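Local coordinates for protein SusD homolog (Bacteroides ovatus, PDB 4F53) that probably binds glycans, perhaps mucin O-glycans, at the outer membrane as a lipoprotein of the SusD/RagB family, at residues D91-F96 against L125-T130; S286-V291 against K393-G398. All coordinates share one frame; numbering follows the deposited sequence.

Contact 1 (D91-F96 against L125-T130)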
loop_
_atom_site.group_PDB
_atom_site.type_symbol
_atom_site.label_atom_id
_atom_site.label_comp_id
_atom_site.label_asym_id
_atom_site.label_seq_id
_atom_site.Cartn_x
_atom_site.Cartn_y
_atom_site.Cartn_z
ATOM N N ASP A 91 7.581 4.565 -15.227
ATOM C CA ASP A 91 8.678 3.760 -14.706
ATOM C C ASP A 91 8.265 2.325 -14.404
ATOM O O ASP A 91 9.096 1.444 -14.573
ATOM C CB ASP A 91 9.345 4.422 -13.495
ATOM C CG ASP A 91 10.221 5.624 -13.826
ATOM O OD1 ASP A 91 9.967 6.289 -14.870
ATOM O OD2 ASP A 91 11.155 5.902 -13.050
ATOM N N PHE A 92 7.001 2.052 -14.054
ATOM C CA PHE A 92 6.574 0.658 -13.878
ATOM C C PHE A 92 6.585 -0.096 -15.209
ATOM O O PHE A 92 7.042 -1.235 -15.240
ATOM C CB PHE A 92 5.198 0.546 -13.233
ATOM C CG PHE A 92 5.236 0.614 -11.727
ATOM C CD1 PHE A 92 5.783 -0.427 -10.977
ATOM C CD2 PHE A 92 4.708 1.705 -11.055
ATOM C CE1 PHE A 92 5.808 -0.366 -9.584
ATOM C CE2 PHE A 92 4.716 1.754 -9.664
ATOM C CZ PHE A 92 5.276 0.726 -8.940
ATOM N N TYR A 93 6.152 0.559 -16.305
ATOM C CA TYR A 93 6.125 -0.048 -17.645
ATOM C C TYR A 93 7.545 -0.281 -18.182
ATOM O O TYR A 93 7.804 -1.368 -18.688
ATOM C CB TYR A 93 5.287 0.793 -18.632
ATOM C CG TYR A 93 3.796 0.629 -18.405
ATOM C CD1 TYR A 93 3.146 1.306 -17.372
ATOM C CD2 TYR A 93 3.043 -0.240 -19.194
ATOM C CE1 TYR A 93 1.783 1.141 -17.146
ATOM C CE2 TYR A 93 1.677 -0.410 -18.975
ATOM C CZ TYR A 93 1.051 0.292 -17.961
ATOM O OH TYR A 93 -0.282 0.107 -17.732
ATOM N N SER A 94 8.465 0.706 -18.032
ATOM C CA SER A 94 9.877 0.641 -18.473
ATOM C C SER A 94 10.659 -0.442 -17.747
ATOM O O SER A 94 11.536 -1.094 -18.326
ATOM C CB SER A 94 10.587 1.970 -18.210
ATOM O OG SER A 94 9.904 3.064 -18.793
ATOM N N LYS A 95 10.373 -0.591 -16.453
ATOM C CA LYS A 95 11.103 -1.537 -15.620
ATOM C C LYS A 95 10.523 -2.945 -15.682
ATOM O O LYS A 95 11.288 -3.897 -15.531
ATOM C CB LYS A 95 11.150 -1.059 -14.164
ATOM C CG LYS A 95 11.982 0.204 -13.989
ATOM C CD LYS A 95 11.832 0.721 -12.574
ATOM C CE LYS A 95 12.394 2.108 -12.420
ATOM N NZ LYS A 95 13.869 2.084 -12.382
ATOM N N PHE A 96 9.196 -3.091 -15.881
ATOM C CA PHE A 96 8.573 -4.412 -15.878
ATOM C C PHE A 96 8.543 -5.119 -17.247
ATOM O O PHE A 96 8.988 -6.276 -17.349
ATOM C CB PHE A 96 7.120 -4.361 -15.302
ATOM C CG PHE A 96 6.557 -5.733 -15.008
ATOM C CD1 PHE A 96 5.894 -6.463 -16.000
ATOM C CD2 PHE A 96 6.739 -6.323 -13.758
ATOM C CE1 PHE A 96 5.442 -7.763 -15.747
ATOM C CE2 PHE A 96 6.274 -7.615 -13.499
ATOM C CZ PHE A 96 5.661 -8.342 -14.504
ATOM N N LEU A 125 -1.581 -4.161 -10.625
ATOM C CA LEU A 125 -2.646 -3.895 -9.638
ATOM C C LEU A 125 -2.345 -2.554 -8.949
ATOM O O LEU A 125 -3.252 -1.766 -8.804
ATOM C CB LEU A 125 -2.791 -5.027 -8.595
ATOM C CG LEU A 125 -3.921 -4.898 -7.542
ATOM C CD1 LEU A 125 -5.319 -4.884 -8.209
ATOM C CD2 LEU A 125 -3.845 -6.033 -6.529
ATOM N N ARG A 126 -1.073 -2.284 -8.574
ATOM C CA ARG A 126 -0.657 -0.991 -7.980
ATOM C C ARG A 126 -0.959 0.159 -8.944
ATOM O O ARG A 126 -1.470 1.191 -8.526
ATOM C CB ARG A 126 0.855 -0.930 -7.664
ATOM C CG ARG A 126 1.429 -2.019 -6.800
ATOM C CD ARG A 126 2.934 -1.831 -6.701
ATOM N NE ARG A 126 3.243 -0.467 -6.268
ATOM C CZ ARG A 126 3.966 -0.140 -5.209
ATOM N NH1 ARG A 126 4.537 -1.084 -4.471
ATOM N NH2 ARG A 126 4.148 1.132 -4.893
ATOM N N VAL A 127 -0.608 -0.033 -10.232
ATOM C CA VAL A 127 -0.763 0.955 -11.305
ATOM C C VAL A 127 -2.258 1.248 -11.580
ATOM O O VAL A 127 -2.624 2.427 -11.600
ATOM C CB VAL A 127 0.015 0.573 -12.598
ATOM C CG1 VAL A 127 -0.068 1.700 -13.632
ATOM C CG2 VAL A 127 1.481 0.231 -12.277
ATOM N N THR A 128 -3.112 0.215 -11.756
ATOM C CA THR A 128 -4.529 0.499 -11.980
ATOM C C THR A 128 -5.155 1.110 -10.704
ATOM O O THR A 128 -5.988 2.015 -10.803
ATOM C CB THR A 128 -5.334 -0.686 -12.547
ATOM O OG1 THR A 128 -6.626 -0.177 -12.834
ATOM C CG2 THR A 128 -5.475 -1.879 -11.570
ATOM N N ASP A 129 -4.708 0.695 -9.527
ATOM C CA ASP A 129 -5.207 1.286 -8.273
ATOM C C ASP A 129 -4.727 2.730 -8.097
ATOM O O ASP A 129 -5.323 3.460 -7.312
ATOM C CB ASP A 129 -4.828 0.435 -7.055
ATOM C CG ASP A 129 -5.611 -0.875 -6.980
ATOM O OD1 ASP A 129 -6.549 -1.060 -7.785
ATOM O OD2 ASP A 129 -5.287 -1.709 -6.114
ATOM N N THR A 130 -3.688 3.163 -8.857
ATOM C CA THR A 130 -3.212 4.553 -8.822
ATOM C C THR A 130 -3.968 5.416 -9.848
ATOM O O THR A 130 -4.299 6.561 -9.551
ATOM C CB THR A 130 -1.686 4.617 -9.072
ATOM O OG1 THR A 130 -1.022 3.777 -8.144
ATOM C CG2 THR A 130 -1.118 6.021 -8.941
#

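Contact 2 (S286-V291 against K393-G398)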
loop_
_atom_site.group_PDB
_atom_site.type_symbol
_atom_site.label_atom_id
_atom_site.label_comp_id
_atom_site.label_asym_id
_atom_site.label_seq_id
_atom_site.Cartn_x
_atom_site.Cartn_y
_atom_site.Cartn_z
ATOM N N SER A 286 11.098 10.261 19.740
ATOM C CA SER A 286 11.594 11.516 19.179
ATOM C C SER A 286 13.019 11.838 19.687
ATOM O O SER A 286 13.428 11.340 20.731
ATOM C CB SER A 286 10.629 12.639 19.529
ATOM O OG SER A 286 10.516 12.759 20.938
ATOM N N THR A 287 13.782 12.639 18.919
ATOM C CA THR A 287 15.161 13.013 19.250
ATOM C C THR A 287 15.299 14.551 19.132
ATOM O O THR A 287 16.256 15.058 18.530
ATOM C CB THR A 287 16.146 12.260 18.309
ATOM O OG1 THR A 287 15.886 12.685 16.976
ATOM C CG2 THR A 287 16.014 10.729 18.373
ATOM N N PHE A 288 14.297 15.287 19.660
ATOM C CA PHE A 288 14.267 16.748 19.600
ATOM C C PHE A 288 15.460 17.380 20.343
ATOM O O PHE A 288 15.982 18.391 19.881
ATOM C CB PHE A 288 12.939 17.300 20.124
ATOM C CG PHE A 288 11.762 16.969 19.241
ATOM C CD1 PHE A 288 11.728 17.388 17.918
ATOM C CD2 PHE A 288 10.684 16.242 19.732
ATOM C CE1 PHE A 288 10.637 17.091 17.106
ATOM C CE2 PHE A 288 9.594 15.951 18.917
ATOM C CZ PHE A 288 9.581 16.374 17.610
ATOM N N GLY A 289 15.891 16.771 21.447
ATOM C CA GLY A 289 17.038 17.239 22.209
ATOM C C GLY A 289 18.326 17.214 21.407
ATOM O O GLY A 289 19.122 18.150 21.481
ATOM N N THR A 290 18.526 16.161 20.615
ATOM C CA THR A 290 19.679 15.982 19.722
ATOM C C THR A 290 19.661 17.075 18.635
ATOM O O THR A 290 20.579 17.882 18.557
ATOM C CB THR A 290 19.637 14.565 19.102
ATOM O OG1 THR A 290 19.424 13.604 20.135
ATOM C CG2 THR A 290 20.898 14.216 18.296
ATOM N N VAL A 291 18.594 17.110 17.840
ATOM C CA VAL A 291 18.352 18.042 16.741
ATOM C C VAL A 291 18.436 19.534 17.218
ATOM O O VAL A 291 19.007 20.375 16.515
ATOM C CB VAL A 291 16.970 17.673 16.115
ATOM C CG1 VAL A 291 16.392 18.800 15.285
ATOM C CG2 VAL A 291 17.074 16.394 15.283
ATOM N N LYS A 393 -1.055 17.066 19.422
ATOM C CA LYS A 393 -0.425 18.273 19.959
ATOM C C LYS A 393 0.977 18.354 19.363
ATOM O O LYS A 393 1.804 17.508 19.701
ATOM C CB LYS A 393 -0.384 18.252 21.499
ATOM C CG LYS A 393 -1.753 18.343 22.178
ATOM C CD LYS A 393 -1.686 17.997 23.681
ATOM C CE LYS A 393 -1.333 19.156 24.597
ATOM N NZ LYS A 393 -1.236 18.735 26.024
ATOM N N ASP A 394 1.231 19.305 18.420
ATOM C CA ASP A 394 2.560 19.480 17.814
ATOM C C ASP A 394 3.626 19.686 18.952
ATOM O O ASP A 394 3.555 20.674 19.685
ATOM C CB ASP A 394 2.580 20.655 16.793
ATOM C CG ASP A 394 3.877 20.845 15.999
ATOM O OD1 ASP A 394 4.936 20.295 16.419
ATOM O OD2 ASP A 394 3.849 21.568 14.986
ATOM N N PRO A 395 4.599 18.751 19.128
ATOM C CA PRO A 395 5.582 18.906 20.233
ATOM C C PRO A 395 6.528 20.102 20.078
ATOM O O PRO A 395 7.211 20.489 21.045
ATOM C CB PRO A 395 6.359 17.591 20.210
ATOM C CG PRO A 395 6.181 17.067 18.820
ATOM C CD PRO A 395 4.827 17.497 18.371
ATOM N N LEU A 396 6.551 20.702 18.880
ATOM C CA LEU A 396 7.418 21.843 18.603
ATOM C C LEU A 396 6.708 23.197 18.812
ATOM O O LEU A 396 7.370 24.238 18.783
ATOM C CB LEU A 396 8.000 21.736 17.185
ATOM C CG LEU A 396 9.033 20.591 16.972
ATOM C CD1 LEU A 396 9.567 20.610 15.579
ATOM C CD2 LEU A 396 10.194 20.690 17.963
ATOM N N LYS A 397 5.387 23.178 19.088
ATOM C CA LYS A 397 4.579 24.377 19.351
ATOM C C LYS A 397 5.170 25.176 20.537
ATOM O O LYS A 397 5.414 24.610 21.607
ATOM C CB LYS A 397 3.107 24.013 19.606
ATOM C CG LYS A 397 2.228 25.236 19.829
ATOM C CD LYS A 397 0.968 24.878 20.574
ATOM C CE LYS A 397 0.151 26.099 20.905
ATOM N NZ LYS A 397 -1.161 25.720 21.483
ATOM N N GLY A 398 5.454 26.457 20.292
ATOM C CA GLY A 398 6.040 27.353 21.279
ATOM C C GLY A 398 7.532 27.192 21.549
ATOM O O GLY A 398 8.080 27.941 22.365
#

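Contact 1 (D91-F96 against L125-T130)
This is a buried packing contact between two consecutive, nearly antiparallel helices, in which Phe92 and Tyr93 of helix 82-106 meet Arg126 and Val127 of helix 110-131. The pair forms an alpha-helical hairpin, consistent with the TPR-like helical architecture of SusD-family proteins. The axes of the two short segments run at 164° to each other. They stay 11.4 Å apart, and the contacts between them are made by side chains. No hydrogen bond crosses the interface. With CG1 anti to the backbone N (chi1 -174°) and CG2 beside it, the two methyls of Val127 diverge, one to each aromatic ring. CG2 of Val127 reaches CD2 of Phe92 at 3.8 Å, and the two side chains slide past each other in opposite directions. CG1 of Val127 touches CE1 of Tyr93 at 4.0 Å. The Tyr93 OH is hydrogen-bonded to the carbonyl O of Pro135. Arg126 crosses Phe92 at about a right angle. Its guanidinium is held by a salt bridge from NH2 to Asp51 and a hydrogen bond from NH1 to the carbonyl of Met39, which should help fix its rotation. Helix 44-58 flanks this side, with Val50 touching both Phe92 and Arg126. The ring and guanidinium planes stand 41° apart, and NE of Arg126 comes within 3.6 Å of CZ of Phe92.

Contact 2 (S286-V291 against K393-G398)
The backbone N of Leu396 donates to OD1 of Asp394 at 3.0 Å, with an N-H...O angle of 160°. The donor sits above the carboxylate plane. The other oxygen, OD2, accepts from the N of Tyr406, outside the two segments. The bond to Leu396 makes an Asx turn. It lies within a type I beta turn running from Asp394 to Lys397, which is closed by a backbone bond from Lys397 N to Asp394 O of 3.2 Å. Pro395 and Leu396 occupy the two central positions of the beta turn, and both meet Phe288. The contact thus joins a loop between helices 379-383 and 423-438 to the short helix 288-291, which Phe288 begins, in a peripheral part of the SusD-like fold. With CG anti to the carbonyl carbon (chi1 -68°), the Phe288 ring is directed at the turn, where it meets both apolar residues. On one side of the ring outline, CE2 of Phe288 lies 3.6 Å from CG of Pro395, whose side chain crosses that of Phe288 at about a right angle. On the other, CD1 of Phe288 lies 3.6 Å from CD2 of Leu396. The ring of Tyr296 also meets that of Phe288, with the planes at about 40°. At the base of Phe288, its backbone N donates to OE1 of Glu300, while the N of Gly289 donates to OE2.

Both segments of contact 1 precede both segments of contact 2 in sequence, and the centre of the chain falls between the two sites. Their centres are 38 Å apart and their nearest atoms about 27 Å apart, so they do not touch. They share no helix or strand, although all four segments belong to the SusD/RagB family region. Contact 1 joins two successive helices, with 28 residues between its segments, whereas contact 2 bridges about a hundred residues. The centre of contact 2 lies about 29 Å from the centre of the chain, against about 13 Å for contact 1. One therefore packs the helical body locally. The other brings together peripheral segments distant in sequence.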